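Local coordinates for protein pullulanase (Bacillus acidopullulyticus, PDB 2WAN) that hydrolyses the alpha-1,6-glucosidic linkages of pullulan, and probably of branched starch-derived polysaccharides, as a multidomain glycoside hydrolase with an alpha-amylase-type catalytic barrel, at residues E238-T243 with D253-P258; G208-K213 with L231-G236; Q173-A178 with T204-T209. One frame throughout, in Å; residues are numbered along the deposited sequence.

Contact 1 (E238-T243 with D253-P258); sequences EKVTFT and DSVNHP
Strand 238-243 meets 253-258 in antiparallel fashion at the end of the beta hairpin of strands 238-245 and 250-253, whose first strand belongs to the X25 domain, with Phe242 and Asp253 forming a non-hydrogen-bonded pair and Ser254 N donating to Thr241 O at 2.9 Å. Past this pair 253-258 turns away, and the side chain of Ser254 takes over the bonding. Its OG, held between the backbone N and the carbonyl carbon (chi1 61°), accepts from Thr241 N at 3.0 Å in a nearly straight bond. The same OG donates to a water that in turn donates to Glu238 OE1 and Lys239 O, so the hydroxyl bridges the two segments where direct backbone pairing has stopped. Val240 packs alongside: CG1 lies 3.5 Å from Ser254 OG, and CG2 meets Val255 CG2, the two valines crossing at about a right angle. Glu238, its chain extended, brings its carboxylate against the same Val255 methyl. Asp253 fixes the turn through an Asx motif, its OD2 taking Asn256 N from above the carboxylate plane at 2.7 Å. Asp253 OD1 is hydrogen-bonded to Tyr212 OH and, on its syn lone pair, accepts from Asn256 ND2 at 2.6 Å.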
ATOM      1  N   GLU A 238      -6.176 -40.076 -29.439  1.00 53.90           N
ATOM      2  CA  GLU A 238      -6.023 -40.727 -28.137  1.00 52.04           C
ATOM      3  C   GLU A 238      -5.745 -39.701 -27.040  1.00 50.59           C
ATOM      4  O   GLU A 238      -5.026 -38.722 -27.257  1.00 51.21           O
ATOM      5  CB  GLU A 238      -4.886 -41.753 -28.190  1.00 52.03           C
ATOM      6  CG  GLU A 238      -4.825 -42.703 -27.002  1.00 53.68           C
ATOM      7  CD  GLU A 238      -3.680 -43.697 -27.093  1.00 57.87           C
ATOM      8  OE1 GLU A 238      -3.265 -44.216 -26.036  1.00 60.58           O
ATOM      9  OE2 GLU A 238      -3.192 -43.966 -28.211  1.00 60.27           O
ATOM     10  N   LYS A 239      -6.329 -39.928 -25.867  1.00 48.48           N
ATOM     11  CA  LYS A 239      -5.973 -39.177 -24.673  1.00 46.46           C
ATOM     12  C   LYS A 239      -4.653 -39.738 -24.161  1.00 44.68           C
ATOM     13  O   LYS A 239      -4.519 -40.950 -23.957  1.00 44.60           O
ATOM     14  CB  LYS A 239      -7.065 -39.304 -23.606  1.00 46.91           C
ATOM     15  CG  LYS A 239      -6.908 -38.346 -22.430  1.00 50.48           C
ATOM     16  CD  LYS A 239      -7.847 -38.721 -21.287  1.00 54.56           C
ATOM     17  CE  LYS A 239      -7.545 -37.916 -20.034  1.00 55.13           C
ATOM     18  NZ  LYS A 239      -8.388 -38.358 -18.890  1.00 56.99           N
ATOM     19  N   VAL A 240      -3.670 -38.862 -23.985  1.00 41.28           N
ATOM     20  CA  VAL A 240      -2.336 -39.283 -23.575  1.00 38.63           C
ATOM     21  C   VAL A 240      -1.957 -38.641 -22.244  1.00 37.47           C
ATOM     22  O   VAL A 240      -2.219 -37.460 -22.009  1.00 37.61           O
ATOM     23  CB  VAL A 240      -1.270 -38.940 -24.652  1.00 38.21           C
ATOM     24  CG1 VAL A 240       0.092 -39.529 -24.282  1.00 35.15           C
ATOM     25  CG2 VAL A 240      -1.703 -39.437 -26.027  1.00 38.71           C
ATOM     26  N   THR A 241      -1.352 -39.431 -21.369  1.00 35.22           N
ATOM     27  CA  THR A 241      -0.785 -38.904 -20.141  1.00 34.34           C
ATOM     28  C   THR A 241       0.732 -38.827 -20.278  1.00 32.75           C
ATOM     29  O   THR A 241       1.379 -39.795 -20.699  1.00 34.44           O
ATOM     30  CB  THR A 241      -1.203 -39.743 -18.911  1.00 34.30           C
ATOM     31  OG1 THR A 241      -2.629 -39.696 -18.781  1.00 38.79           O
ATOM     32  CG2 THR A 241      -0.577 -39.198 -17.629  1.00 33.86           C
ATOM     33  N   PHE A 242       1.271 -37.657 -19.938  1.00 30.23           N
ATOM     34  CA  PHE A 242       2.708 -37.385 -19.922  1.00 29.19           C
ATOM     35  C   PHE A 242       3.167 -37.274 -18.481  1.00 28.27           C
ATOM     36  O   PHE A 242       2.500 -36.642 -17.662  1.00 28.70           O
ATOM     37  CB  PHE A 242       3.016 -36.094 -20.687  1.00 28.83           C
ATOM     38  CG  PHE A 242       2.599 -36.139 -22.125  1.00 29.67           C
ATOM     39  CD1 PHE A 242       3.492 -36.564 -23.106  1.00 27.85           C
ATOM     40  CD2 PHE A 242       1.304 -35.775 -22.505  1.00 31.54           C
ATOM     41  CE1 PHE A 242       3.111 -36.621 -24.442  1.00 32.08           C
ATOM     42  CE2 PHE A 242       0.915 -35.822 -23.839  1.00 33.75           C
ATOM     43  CZ  PHE A 242       1.816 -36.248 -24.813  1.00 30.80           C
ATOM     44  N   THR A 243       4.306 -37.891 -18.176  1.00 27.32           N
ATOM     45  CA  THR A 243       4.765 -38.035 -16.804  1.00 26.32           C
ATOM     46  C   THR A 243       6.207 -37.580 -16.611  1.00 27.90           C
ATOM     47  O   THR A 243       7.077 -37.887 -17.424  1.00 29.30           O
ATOM     48  CB  THR A 243       4.630 -39.515 -16.343  1.00 25.61           C
ATOM     49  OG1 THR A 243       3.260 -39.912 -16.414  1.00 25.59           O
ATOM     50  CG2 THR A 243       5.121 -39.697 -14.926  1.00 26.36           C
ATOM     51  N   ASP A 253       5.448 -41.308 -21.463  1.00 29.39           N
ATOM     52  CA  ASP A 253       4.089 -41.075 -21.950  1.00 30.81           C
ATOM     53  C   ASP A 253       3.334 -42.401 -21.954  1.00 31.94           C
ATOM     54  O   ASP A 253       3.948 -43.469 -21.950  1.00 29.86           O
ATOM     55  CB  ASP A 253       4.072 -40.392 -23.326  1.00 30.64           C
ATOM     56  CG  ASP A 253       4.653 -41.262 -24.432  1.00 34.24           C
ATOM     57  OD1 ASP A 253       5.849 -41.095 -24.753  1.00 33.11           O
ATOM     58  OD2 ASP A 253       3.915 -42.100 -24.995  1.00 38.20           O
ATOM     59  N   SER A 254       2.003 -42.324 -21.959  1.00 33.65           N
ATOM     60  CA  SER A 254       1.155 -43.509 -21.815  1.00 35.34           C
ATOM     61  C   SER A 254       1.044 -44.355 -23.089  1.00 36.54           C
ATOM     62  O   SER A 254       0.510 -45.466 -23.047  1.00 37.91           O
ATOM     63  CB  SER A 254      -0.240 -43.111 -21.315  1.00 34.63           C
ATOM     64  OG  SER A 254      -0.882 -42.246 -22.241  1.00 32.30           O
ATOM     65  N   VAL A 255       1.538 -43.837 -24.213  1.00 37.05           N
ATOM     66  CA  VAL A 255       1.547 -44.597 -25.463  1.00 37.08           C
ATOM     67  C   VAL A 255       2.818 -45.438 -25.576  1.00 37.50           C
ATOM     68  O   VAL A 255       2.747 -46.641 -25.846  1.00 36.73           O
ATOM     69  CB  VAL A 255       1.371 -43.690 -26.705  1.00 37.14           C
ATOM     70  CG1 VAL A 255       1.422 -44.506 -28.000  1.00 40.57           C
ATOM     71  CG2 VAL A 255       0.065 -42.918 -26.623  1.00 38.11           C
ATOM     72  N   ASN A 256       3.975 -44.804 -25.369  1.00 36.95           N
ATOM     73  CA  ASN A 256       5.261 -45.506 -25.396  1.00 38.02           C
ATOM     74  C   ASN A 256       5.469 -46.404 -24.177  1.00 39.66           C
ATOM     75  O   ASN A 256       6.199 -47.395 -24.251  1.00 39.41           O
ATOM     76  CB  ASN A 256       6.432 -44.525 -25.519  1.00 35.66           C
ATOM     77  CG  ASN A 256       6.480 -43.829 -26.872  1.00 34.47           C
ATOM     78  OD1 ASN A 256       6.483 -44.475 -27.916  1.00 30.70           O
ATOM     79  ND2 ASN A 256       6.536 -42.501 -26.855  1.00 30.60           N
ATOM     80  N   HIS A 257       4.840 -46.049 -23.058  1.00 42.15           N
ATOM     81  CA  HIS A 257       4.917 -46.852 -21.835  1.00 45.70           C
ATOM     82  C   HIS A 257       3.538 -46.945 -21.172  1.00 47.30           C
ATOM     83  O   HIS A 257       3.239 -46.175 -20.255  1.00 47.42           O
ATOM     84  CB  HIS A 257       5.966 -46.283 -20.872  1.00 46.30           C
ATOM     85  CG  HIS A 257       7.365 -46.347 -21.404  1.00 50.76           C
ATOM     86  ND1 HIS A 257       7.982 -45.273 -22.011  1.00 51.33           N
ATOM     87  CD2 HIS A 257       8.260 -47.362 -21.438  1.00 51.32           C
ATOM     88  CE1 HIS A 257       9.200 -45.620 -22.387  1.00 52.51           C
ATOM     89  NE2 HIS A 257       9.394 -46.884 -22.053  1.00 53.98           N
ATOM     90  N   PRO A 258       2.697 -47.892 -21.642  1.00 49.51           N
ATOM     91  CA  PRO A 258       1.270 -47.978 -21.292  1.00 51.79           C
ATOM     92  C   PRO A 258       0.978 -48.107 -19.795  1.00 53.92           C
ATOM     93  O   PRO A 258       0.296 -47.247 -19.233  1.00 55.80           O
ATOM     94  CB  PRO A 258       0.789 -49.220 -22.057  1.00 51.55           C
ATOM     95  CG  PRO A 258       1.772 -49.395 -23.160  1.00 50.22           C
ATOM     96  CD  PRO A 258       3.083 -48.960 -22.580  1.00 50.56           C
TER
HETATM   97  O   HOH W   1      -2.761 -43.022 -23.783  1.00 51.77           O

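Contact 2 (G208-K213 with L231-G236); sequences GTYQYK and LTVPEG
Two tyrosine rings of strand 208-213 meet strand 231-233 within the antiparallel beta hairpin of strands 208-216 and 223-233 in the X25 domain. Leu231 O sits at the edge of the Tyr210 ring, near its plane, while Val233 CG2 comes in obliquely, 3.6 Å from Tyr210 CE2. Tyr212 also turns an edge to the partner strand, its CE2 lying 4.3 Å from Leu231 CB; beyond the hairpin, the Tyr212 and Phe242 rings pack edge-to-face. The short axes of the two strands run 150° apart. Gly208 and Val233 make one hydrogen-bonded pair and Tyr210 and Leu231 the next, so that four backbone bonds join the strands. The shortest runs from Tyr210 N to Leu231 O at 2.6 Å, which keeps that oxygen close to Tyr210 CB and the near edge of the ring. Gly208 has a positive phi at which a CB would jam against the preceding carbonyl O. Tyr210, Leu231 and Val233 share the face turned to Leu205 of strand 198-205, and the phenol oxygens at the ends of both rings are held: Tyr210 OH by Pro206 O, Tyr212 OH by Asp253 OD1. On the other face lie Thr209 and Thr232, both exposed and paired across the strands. Each has OG1 between the backbone N and the carbonyl carbon (chi1 56° and 57°), which swings CG2 to the side of the backbone N. The two methyls are thereby pressed together, with Thr209 CG2 only 3.3 Å from Thr232 CG2.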
ATOM      1  N   GLY A 208      -1.448 -38.824 -35.521  1.00 43.69           N
ATOM      2  CA  GLY A 208      -0.222 -38.344 -36.162  1.00 42.67           C
ATOM      3  C   GLY A 208       1.048 -38.592 -35.372  1.00 41.79           C
ATOM      4  O   GLY A 208       1.014 -39.175 -34.289  1.00 41.36           O
ATOM      5  N   THR A 209       2.174 -38.145 -35.930  1.00 41.03           N
ATOM      6  CA  THR A 209       3.487 -38.297 -35.300  1.00 39.80           C
ATOM      7  C   THR A 209       3.911 -36.983 -34.649  1.00 38.01           C
ATOM      8  O   THR A 209       3.771 -35.911 -35.245  1.00 39.68           O
ATOM      9  CB  THR A 209       4.561 -38.743 -36.319  1.00 40.30           C
ATOM     10  OG1 THR A 209       4.610 -37.808 -37.402  1.00 43.05           O
ATOM     11  CG2 THR A 209       4.241 -40.120 -36.879  1.00 40.56           C
ATOM     12  N   TYR A 210       4.420 -37.070 -33.423  1.00 35.19           N
ATOM     13  CA  TYR A 210       4.797 -35.887 -32.639  1.00 32.37           C
ATOM     14  C   TYR A 210       6.179 -36.046 -32.019  1.00 30.19           C
ATOM     15  O   TYR A 210       6.723 -37.144 -31.977  1.00 30.35           O
ATOM     16  CB  TYR A 210       3.796 -35.663 -31.507  1.00 33.86           C
ATOM     17  CG  TYR A 210       2.374 -35.411 -31.949  1.00 35.60           C
ATOM     18  CD1 TYR A 210       1.931 -34.118 -32.233  1.00 37.37           C
ATOM     19  CD2 TYR A 210       1.464 -36.464 -32.071  1.00 37.08           C
ATOM     20  CE1 TYR A 210       0.614 -33.879 -32.631  1.00 42.81           C
ATOM     21  CE2 TYR A 210       0.149 -36.239 -32.471  1.00 39.33           C
ATOM     22  CZ  TYR A 210      -0.269 -34.947 -32.747  1.00 43.70           C
ATOM     23  OH  TYR A 210      -1.568 -34.720 -33.142  1.00 43.99           O
ATOM     24  N   GLN A 211       6.737 -34.941 -31.539  1.00 28.44           N
ATOM     25  CA  GLN A 211       7.951 -34.987 -30.730  1.00 28.77           C
ATOM     26  C   GLN A 211       7.779 -34.152 -29.480  1.00 28.19           C
ATOM     27  O   GLN A 211       7.154 -33.095 -29.522  1.00 27.85           O
ATOM     28  CB  GLN A 211       9.154 -34.477 -31.515  1.00 27.30           C
ATOM     29  CG  GLN A 211       9.821 -35.519 -32.378  1.00 30.04           C
ATOM     30  CD  GLN A 211      11.148 -35.032 -32.909  1.00 32.11           C
ATOM     31  OE1 GLN A 211      11.910 -35.788 -33.499  1.00 31.98           O
ATOM     32  NE2 GLN A 211      11.437 -33.761 -32.686  1.00 32.66           N
ATOM     33  N   TYR A 212       8.338 -34.623 -28.367  1.00 26.85           N
ATOM     34  CA  TYR A 212       8.278 -33.850 -27.136  1.00 24.84           C
ATOM     35  C   TYR A 212       9.466 -34.043 -26.190  1.00 24.24           C
ATOM     36  O   TYR A 212      10.257 -34.995 -26.323  1.00 24.56           O
ATOM     37  CB  TYR A 212       6.968 -34.123 -26.393  1.00 24.77           C
ATOM     38  CG  TYR A 212       6.977 -35.437 -25.657  1.00 23.28           C
ATOM     39  CD1 TYR A 212       7.399 -35.503 -24.329  1.00 25.24           C
ATOM     40  CD2 TYR A 212       6.581 -36.619 -26.289  1.00 26.45           C
ATOM     41  CE1 TYR A 212       7.420 -36.711 -23.637  1.00 24.73           C
ATOM     42  CE2 TYR A 212       6.603 -37.837 -25.606  1.00 26.27           C
ATOM     43  CZ  TYR A 212       7.022 -37.867 -24.278  1.00 29.11           C
ATOM     44  OH  TYR A 212       7.055 -39.050 -23.579  1.00 28.17           O
ATOM     45  N   LYS A 213       9.562 -33.107 -25.245  1.00 22.37           N
ATOM     46  CA  LYS A 213      10.451 -33.159 -24.100  1.00 23.69           C
ATOM     47  C   LYS A 213       9.716 -32.549 -22.898  1.00 23.87           C
ATOM     48  O   LYS A 213       8.570 -32.079 -23.017  1.00 22.61           O
ATOM     49  CB  LYS A 213      11.734 -32.350 -24.348  1.00 22.91           C
ATOM     50  CG  LYS A 213      12.593 -32.813 -25.510  1.00 26.11           C
ATOM     51  CD  LYS A 213      13.995 -32.253 -25.385  1.00 25.42           C
ATOM     52  CE  LYS A 213      14.822 -33.117 -24.438  1.00 22.80           C
ATOM     53  NZ  LYS A 213      16.200 -32.614 -24.242  1.00 21.85           N
ATOM     54  N   LEU A 231       6.462 -39.734 -30.590  1.00 33.51           N
ATOM     55  CA  LEU A 231       5.128 -40.176 -30.179  1.00 36.21           C
ATOM     56  C   LEU A 231       4.200 -40.257 -31.392  1.00 38.54           C
ATOM     57  O   LEU A 231       3.914 -39.241 -32.032  1.00 38.74           O
ATOM     58  CB  LEU A 231       4.543 -39.213 -29.131  1.00 36.73           C
ATOM     59  CG  LEU A 231       3.072 -39.338 -28.705  1.00 37.04           C
ATOM     60  CD1 LEU A 231       2.870 -40.520 -27.782  1.00 38.27           C
ATOM     61  CD2 LEU A 231       2.602 -38.067 -28.024  1.00 37.15           C
ATOM     62  N   THR A 232       3.738 -41.464 -31.708  1.00 40.02           N
ATOM     63  CA  THR A 232       2.737 -41.639 -32.757  1.00 41.27           C
ATOM     64  C   THR A 232       1.362 -41.903 -32.138  1.00 42.36           C
ATOM     65  O   THR A 232       1.202 -42.801 -31.310  1.00 40.87           O
ATOM     66  CB  THR A 232       3.116 -42.755 -33.765  1.00 41.89           C
ATOM     67  OG1 THR A 232       3.320 -43.984 -33.066  1.00 46.54           O
ATOM     68  CG2 THR A 232       4.389 -42.404 -34.498  1.00 37.86           C
ATOM     69  N   VAL A 233       0.392 -41.081 -32.526  1.00 44.36           N
ATOM     70  CA  VAL A 233      -0.989 -41.196 -32.064  1.00 47.07           C
ATOM     71  C   VAL A 233      -1.807 -41.896 -33.153  1.00 49.06           C
ATOM     72  O   VAL A 233      -1.886 -41.396 -34.280  1.00 50.18           O
ATOM     73  CB  VAL A 233      -1.590 -39.806 -31.715  1.00 46.29           C
ATOM     74  CG1 VAL A 233      -3.068 -39.915 -31.342  1.00 44.96           C
ATOM     75  CG2 VAL A 233      -0.811 -39.167 -30.581  1.00 46.53           C
ATOM     76  N   PRO A 234      -2.411 -43.058 -32.820  1.00 51.21           N
ATOM     77  CA  PRO A 234      -3.099 -43.907 -33.799  1.00 52.67           C
ATOM     78  C   PRO A 234      -4.351 -43.273 -34.408  1.00 54.31           C
ATOM     79  O   PRO A 234      -4.777 -42.196 -33.979  1.00 54.29           O
ATOM     80  CB  PRO A 234      -3.494 -45.139 -32.975  1.00 52.76           C
ATOM     81  CG  PRO A 234      -3.600 -44.632 -31.577  1.00 53.23           C
ATOM     82  CD  PRO A 234      -2.502 -43.618 -31.457  1.00 50.37           C
ATOM     83  N   GLU A 235      -4.914 -43.955 -35.404  1.00 55.82           N
ATOM     84  CA  GLU A 235      -6.196 -43.606 -36.019  1.00 57.47           C
ATOM     85  C   GLU A 235      -7.239 -43.185 -34.979  1.00 57.21           C
ATOM     86  O   GLU A 235      -7.449 -43.882 -33.983  1.00 57.62           O
ATOM     87  CB  GLU A 235      -6.720 -44.816 -36.802  1.00 58.49           C
ATOM     88  CG  GLU A 235      -7.969 -44.561 -37.639  1.00 61.74           C
ATOM     89  CD  GLU A 235      -7.645 -44.116 -39.053  1.00 67.98           C
ATOM     90  OE1 GLU A 235      -6.703 -44.676 -39.659  1.00 69.84           O
ATOM     91  OE2 GLU A 235      -8.341 -43.212 -39.565  1.00 69.69           O
ATOM     92  N   GLY A 236      -7.881 -42.043 -35.215  1.00 57.14           N
ATOM     93  CA  GLY A 236      -8.992 -41.588 -34.375  1.00 57.43           C
ATOM     94  C   GLY A 236      -8.607 -40.712 -33.195  1.00 57.33           C
ATOM     95  O   GLY A 236      -9.467 -40.080 -32.579  1.00 56.80           O
TER

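Contact 3 (Q173-A178 with T204-T209); sequences QQALGA and TLPAGT
Ala175 CB and the branched end of Leu176 face Leu205 and Pro206, and the fit is mainly apolar, with no hydrogen bond passing between 173-178 and 204-209. The centre is the CD1 methyl of Leu205. It reaches into the shallow angle formed by the branch of Leu176 and the methyl of Ala175, touching Leu176 CG at 3.6 Å and lying equally close to Leu176 CD2, with Ala175 CB 3.8 Å from the same Leu205 CD1. Leu176 is put there by its first torsion (chi1 -72°), which sets CG beside the backbone N and anti to the carbonyl carbon, and the two leucine side chains cross at about a right angle. Leu205 itself has an unusual first torsion of -109°, away from the staggered positions, which may mean some strain in the side chain whose methyl plugs the angle. Ala175 CB serves a second neighbour as well: Pro206 sets its CD carbon 4.1 Å from that methyl, the ring flanking the leucine contact. Nearby, Leu176 CD2 rests 4.0 Å from Thr204 O, so a backbone carbonyl forms part of the wall beside the methyl. The turn that offers these bumps is tied by its own backbone, Ala178 N donating to Gln173 O and Gly177 N to Gln174 O. The contact packs this loop, which follows strand 166-170, against the end of strand 198-205; Leu205, from the four-stranded sheet that also supplies its neighbour Phe242, meets the loop on one hand and Leu231 and Val233 of the three-stranded sheet on the other.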
ATOM      1  N   GLN A 173       2.273 -29.019 -28.817  1.00 32.07           N
ATOM      2  CA  GLN A 173       1.846 -27.987 -27.872  1.00 33.20           C
ATOM      3  C   GLN A 173       0.603 -27.208 -28.304  1.00 35.79           C
ATOM      4  O   GLN A 173      -0.260 -26.908 -27.477  1.00 35.73           O
ATOM      5  CB  GLN A 173       2.995 -27.042 -27.527  1.00 31.98           C
ATOM      6  CG  GLN A 173       3.698 -27.420 -26.231  1.00 31.88           C
ATOM      7  CD  GLN A 173       4.746 -26.411 -25.825  1.00 29.46           C
ATOM      8  OE1 GLN A 173       4.552 -25.635 -24.890  1.00 31.61           O
ATOM      9  NE2 GLN A 173       5.859 -26.405 -26.536  1.00 24.61           N
ATOM     10  N   GLN A 174       0.524 -26.889 -29.593  1.00 37.78           N
ATOM     11  CA  GLN A 174      -0.643 -26.215 -30.155  1.00 40.76           C
ATOM     12  C   GLN A 174      -1.868 -27.110 -30.072  1.00 41.25           C
ATOM     13  O   GLN A 174      -2.942 -26.658 -29.659  1.00 43.20           O
ATOM     14  CB  GLN A 174      -0.386 -25.783 -31.598  1.00 40.49           C
ATOM     15  CG  GLN A 174       0.569 -24.610 -31.704  1.00 42.35           C
ATOM     16  CD  GLN A 174       0.729 -24.096 -33.114  1.00 44.25           C
ATOM     17  OE1 GLN A 174       0.949 -22.907 -33.318  1.00 51.03           O
ATOM     18  NE2 GLN A 174       0.628 -24.988 -34.096  1.00 41.86           N
ATOM     19  N   ALA A 175      -1.689 -28.379 -30.440  1.00 41.19           N
ATOM     20  CA  ALA A 175      -2.736 -29.400 -30.341  1.00 42.38           C
ATOM     21  C   ALA A 175      -3.234 -29.622 -28.904  1.00 43.63           C
ATOM     22  O   ALA A 175      -4.282 -30.236 -28.691  1.00 45.18           O
ATOM     23  CB  ALA A 175      -2.251 -30.709 -30.946  1.00 42.77           C
ATOM     24  N   LEU A 176      -2.480 -29.121 -27.930  1.00 43.31           N
ATOM     25  CA  LEU A 176      -2.881 -29.170 -26.528  1.00 43.90           C
ATOM     26  C   LEU A 176      -3.263 -27.784 -26.005  1.00 44.21           C
ATOM     27  O   LEU A 176      -3.339 -27.564 -24.793  1.00 44.70           O
ATOM     28  CB  LEU A 176      -1.779 -29.801 -25.669  1.00 43.56           C
ATOM     29  CG  LEU A 176      -1.590 -31.309 -25.850  1.00 44.17           C
ATOM     30  CD1 LEU A 176      -0.366 -31.819 -25.102  1.00 40.78           C
ATOM     31  CD2 LEU A 176      -2.836 -32.070 -25.414  1.00 45.78           C
ATOM     32  N   GLY A 177      -3.490 -26.853 -26.931  1.00 44.47           N
ATOM     33  CA  GLY A 177      -4.049 -25.547 -26.596  1.00 44.16           C
ATOM     34  C   GLY A 177      -3.080 -24.386 -26.482  1.00 44.02           C
ATOM     35  O   GLY A 177      -3.513 -23.244 -26.328  1.00 44.65           O
ATOM     36  N   ALA A 178      -1.777 -24.668 -26.554  1.00 42.93           N
ATOM     37  CA  ALA A 178      -0.760 -23.616 -26.464  1.00 41.60           C
ATOM     38  C   ALA A 178      -0.743 -22.764 -27.728  1.00 39.89           C
ATOM     39  O   ALA A 178      -1.081 -23.240 -28.812  1.00 40.25           O
ATOM     40  CB  ALA A 178       0.623 -24.208 -26.199  1.00 40.75           C
ATOM     41  N   THR A 204      -5.960 -34.646 -24.997  1.00 41.74           N
ATOM     42  CA  THR A 204      -6.340 -35.413 -26.181  1.00 42.96           C
ATOM     43  C   THR A 204      -5.618 -34.886 -27.412  1.00 41.45           C
ATOM     44  O   THR A 204      -5.641 -33.690 -27.695  1.00 41.82           O
ATOM     45  CB  THR A 204      -7.873 -35.412 -26.405  1.00 43.32           C
ATOM     46  OG1 THR A 204      -8.530 -35.702 -25.167  1.00 46.18           O
ATOM     47  CG2 THR A 204      -8.268 -36.464 -27.440  1.00 45.10           C
ATOM     48  N   LEU A 205      -4.973 -35.802 -28.126  1.00 41.22           N
ATOM     49  CA  LEU A 205      -4.197 -35.489 -29.317  1.00 41.91           C
ATOM     50  C   LEU A 205      -4.826 -36.112 -30.558  1.00 40.99           C
ATOM     51  O   LEU A 205      -5.222 -37.275 -30.524  1.00 41.13           O
ATOM     52  CB  LEU A 205      -2.762 -36.006 -29.149  1.00 40.06           C
ATOM     53  CG  LEU A 205      -1.558 -35.073 -28.944  1.00 42.40           C
ATOM     54  CD1 LEU A 205      -1.926 -33.656 -28.526  1.00 42.19           C
ATOM     55  CD2 LEU A 205      -0.557 -35.693 -27.968  1.00 41.26           C
ATOM     56  N   PRO A 206      -4.925 -35.339 -31.658  1.00 42.69           N
ATOM     57  CA  PRO A 206      -5.339 -35.928 -32.935  1.00 43.50           C
ATOM     58  C   PRO A 206      -4.294 -36.918 -33.455  1.00 44.58           C
ATOM     59  O   PRO A 206      -3.125 -36.853 -33.052  1.00 44.78           O
ATOM     60  CB  PRO A 206      -5.432 -34.715 -33.871  1.00 43.95           C
ATOM     61  CG  PRO A 206      -5.577 -33.531 -32.964  1.00 43.91           C
ATOM     62  CD  PRO A 206      -4.760 -33.877 -31.758  1.00 42.21           C
ATOM     63  N   ALA A 207      -4.717 -37.825 -34.333  1.00 44.54           N
ATOM     64  CA  ALA A 207      -3.819 -38.796 -34.962  1.00 43.92           C
ATOM     65  C   ALA A 207      -2.582 -38.126 -35.562  1.00 43.77           C
ATOM     66  O   ALA A 207      -2.657 -36.992 -36.044  1.00 43.81           O
ATOM     67  CB  ALA A 207      -4.560 -39.580 -36.033  1.00 43.77           C
ATOM     68  N   GLY A 208      -1.448 -38.824 -35.521  1.00 43.69           N
ATOM     69  CA  GLY A 208      -0.222 -38.344 -36.162  1.00 42.67           C
ATOM     70  C   GLY A 208       1.048 -38.592 -35.372  1.00 41.79           C
ATOM     71  O   GLY A 208       1.014 -39.175 -34.289  1.00 41.36           O
ATOM     72  N   THR A 209       2.174 -38.145 -35.930  1.00 41.03           N
ATOM     73  CA  THR A 209       3.487 -38.297 -35.300  1.00 39.80           C
ATOM     74  C   THR A 209       3.911 -36.983 -34.649  1.00 38.01           C
ATOM     75  O   THR A 209       3.771 -35.911 -35.245  1.00 39.68           O
ATOM     76  CB  THR A 209       4.561 -38.743 -36.319  1.00 40.30           C
ATOM     77  OG1 THR A 209       4.610 -37.808 -37.402  1.00 43.05           O
ATOM     78  CG2 THR A 209       4.241 -40.120 -36.879  1.00 40.56           C
TER

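Contacts 2 and 3, and strand 238-243 of contact 1, belong to the X25 domain, far from the centre of the chain, and Leu205 and Leu231 sit where the three converge. Contacts 1 and 2 are partly buried: contact 2 joins two strands by four backbone bonds, contact 1 a strand to a turn by one backbone bond and one to a serine hydroxyl. Contact 3 lies at the surface, a loop on a strand end, with apolar packing and no hydrogen bond. Contact 2 belongs to the three-stranded sheet; contacts 1 and 3 both reach the four-stranded one. Contact 2 shares Gly208 and Thr209 with contact 3, and Tyr212 OH to Asp253 OD1 ties it to contact 1.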